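Local coordinates for acyl-CoA dehydrogenase (Thermus thermophilus, PDB 2Z1Q), which probably oxidises saturated acyl-CoA to the 2,3-dehydroacyl-CoA, using a bound FAD as its cofactor, at residues T192-A195 and H201-A204. Residues are numbered along the deposited sequence; the frame is centred on the assembly and turned at random.
Sequences TVFA and HFTA
The carbonyl oxygen T203 O accepts a hydrogen bond from A195 N at 2.8 Å, almost straight at 170°. F194 CA adds a weaker CA-H...O contact to T203 O, at 3.3 Å. A195 O takes T203 N in return, at 2.6 Å, closing the hydrogen-bonded pair of an antiparallel beta hairpin, strands 190-197 and 201-208, in the sheet of the acyl-CoA dehydrogenase middle domain. The next pair along, F194 with A204, is non-hydrogen-bonded, and there A204 CA offers its hydrogen to V193 O.

On the face that carries F194 and A204 the contact is apolar. The A204 methyl lies over one face of the F194 ring, towards its rim, a CH-pi contact with CB 4.1 Å from the ring centroid. CG of F202 stands anti to the backbone N (chi1 -164°), a setting that swings its ring across to that of F194, the two side chains crossing at a slant. The two planes meet at 30° but are slid apart with little overlap, and F194 CD2 meets F202 CE1 at 3.3 Å. L148 touches both rings, I255 of helix 252-288 packs on F194 and A204, and the ring of Y146 meets F194 steeply. Y146 and L148 bind FAD, which is consistent with a second-shell place for F194; its side chain stays about 7 Å from a bound FAD. An alanine here would remove the ring, and the A204 methyl would probably lose the face it lies on and the F202 ring its neighbour, leaving a gap beside Y146.

On the face of A195 and T203, OG1 of T203 bonds back to H201 O at 2.8 Å, approaching from above the carbonyl plane, and accepts a hydrogen bond from G250 N.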
ATOM      1  N   THR B 192     -21.978   6.540 -24.230  1.00 28.59           N
ATOM      2  CA  THR B 192     -21.686   5.450 -25.169  1.00 29.79           C
ATOM      3  C   THR B 192     -21.984   4.166 -24.374  1.00 30.17           C
ATOM      4  O   THR B 192     -21.249   3.815 -23.450  1.00 30.76           O
ATOM      5  CB  THR B 192     -20.200   5.484 -25.654  1.00 28.51           C
ATOM      6  OG1 THR B 192     -19.986   6.654 -26.448  1.00 28.36           O
ATOM      7  CG2 THR B 192     -19.880   4.262 -26.502  1.00 28.34           C
ATOM      8  N   VAL B 193     -23.075   3.483 -24.715  1.00 31.40           N
ATOM      9  CA  VAL B 193     -23.468   2.277 -23.989  1.00 30.74           C
ATOM     10  C   VAL B 193     -23.303   0.995 -24.782  1.00 31.91           C
ATOM     11  O   VAL B 193     -23.643   0.943 -25.964  1.00 32.02           O
ATOM     12  CB  VAL B 193     -24.932   2.376 -23.556  1.00 30.74           C
ATOM     13  CG1 VAL B 193     -25.310   1.198 -22.643  1.00 30.07           C
ATOM     14  CG2 VAL B 193     -25.157   3.706 -22.882  1.00 28.44           C
ATOM     15  N   PHE B 194     -22.807  -0.054 -24.132  1.00 31.14           N
ATOM     16  CA  PHE B 194     -22.639  -1.324 -24.822  1.00 32.19           C
ATOM     17  C   PHE B 194     -23.756  -2.301 -24.466  1.00 33.30           C
ATOM     18  O   PHE B 194     -24.114  -2.462 -23.294  1.00 32.42           O
ATOM     19  CB  PHE B 194     -21.266  -1.942 -24.499  1.00 31.50           C
ATOM     20  CG  PHE B 194     -20.108  -1.146 -25.036  1.00 30.53           C
ATOM     21  CD1 PHE B 194     -19.796   0.101 -24.500  1.00 31.18           C
ATOM     22  CD2 PHE B 194     -19.351  -1.629 -26.094  1.00 30.53           C
ATOM     23  CE1 PHE B 194     -18.744   0.852 -25.013  1.00 31.64           C
ATOM     24  CE2 PHE B 194     -18.287  -0.879 -26.614  1.00 30.84           C
ATOM     25  CZ  PHE B 194     -17.986   0.361 -26.070  1.00 31.32           C
ATOM     26  N   ALA B 195     -24.317  -2.933 -25.496  1.00 34.06           N
ATOM     27  CA  ALA B 195     -25.394  -3.907 -25.335  1.00 34.10           C
ATOM     28  C   ALA B 195     -25.337  -4.932 -26.454  1.00 36.14           C
ATOM     29  O   ALA B 195     -24.663  -4.729 -27.470  1.00 35.76           O
ATOM     30  CB  ALA B 195     -26.746  -3.215 -25.342  1.00 33.66           C
ATOM     31  N   HIS B 201     -25.083 -10.026 -29.983  1.00 47.05           N
ATOM     32  CA  HIS B 201     -24.241  -9.134 -30.769  1.00 45.37           C
ATOM     33  C   HIS B 201     -23.801  -7.909 -29.991  1.00 42.83           C
ATOM     34  O   HIS B 201     -24.512  -6.911 -29.928  1.00 43.20           O
ATOM     35  CB  HIS B 201     -24.982  -8.708 -32.031  1.00 45.32           C
ATOM     36  CG  HIS B 201     -25.497  -9.860 -32.829  1.00 46.84           C
ATOM     37  ND1 HIS B 201     -26.822  -9.982 -33.193  1.00 47.23           N
ATOM     38  CD2 HIS B 201     -24.875 -10.973 -33.290  1.00 46.93           C
ATOM     39  CE1 HIS B 201     -26.994 -11.121 -33.838  1.00 47.38           C
ATOM     40  NE2 HIS B 201     -25.830 -11.740 -33.910  1.00 46.47           N
ATOM     41  N   PHE B 202     -22.617  -8.004 -29.397  1.00 40.81           N
ATOM     42  CA  PHE B 202     -22.044  -6.919 -28.615  1.00 37.75           C
ATOM     43  C   PHE B 202     -21.959  -5.689 -29.518  1.00 35.16           C
ATOM     44  O   PHE B 202     -21.214  -5.681 -30.497  1.00 35.58           O
ATOM     45  CB  PHE B 202     -20.649  -7.328 -28.124  1.00 38.51           C
ATOM     46  CG  PHE B 202     -20.122  -6.474 -27.006  1.00 39.36           C
ATOM     47  CD1 PHE B 202     -19.067  -5.594 -27.219  1.00 38.90           C
ATOM     48  CD2 PHE B 202     -20.664  -6.575 -25.730  1.00 39.37           C
ATOM     49  CE1 PHE B 202     -18.556  -4.831 -26.172  1.00 40.41           C
ATOM     50  CE2 PHE B 202     -20.160  -5.816 -24.678  1.00 39.40           C
ATOM     51  CZ  PHE B 202     -19.103  -4.943 -24.901  1.00 39.60           C
ATOM     52  N   THR B 203     -22.714  -4.651 -29.167  1.00 32.66           N
ATOM     53  CA  THR B 203     -22.765  -3.419 -29.949  1.00 30.32           C
ATOM     54  C   THR B 203     -22.737  -2.150 -29.081  1.00 30.24           C
ATOM     55  O   THR B 203     -23.238  -2.145 -27.955  1.00 28.43           O
ATOM     56  CB  THR B 203     -24.065  -3.398 -30.806  1.00 29.91           C
ATOM     57  OG1 THR B 203     -24.199  -4.651 -31.497  1.00 26.74           O
ATOM     58  CG2 THR B 203     -24.031  -2.262 -31.825  1.00 28.90           C
ATOM     59  N   ALA B 204     -22.154  -1.077 -29.614  1.00 29.58           N
ATOM     60  CA  ALA B 204     -22.087   0.190 -28.895  1.00 29.41           C
ATOM     61  C   ALA B 204     -23.187   1.111 -29.412  1.00 29.95           C
ATOM     62  O   ALA B 204     -23.489   1.107 -30.602  1.00 30.22           O
ATOM     63  CB  ALA B 204     -20.731   0.839 -29.096  1.00 29.15           C
TER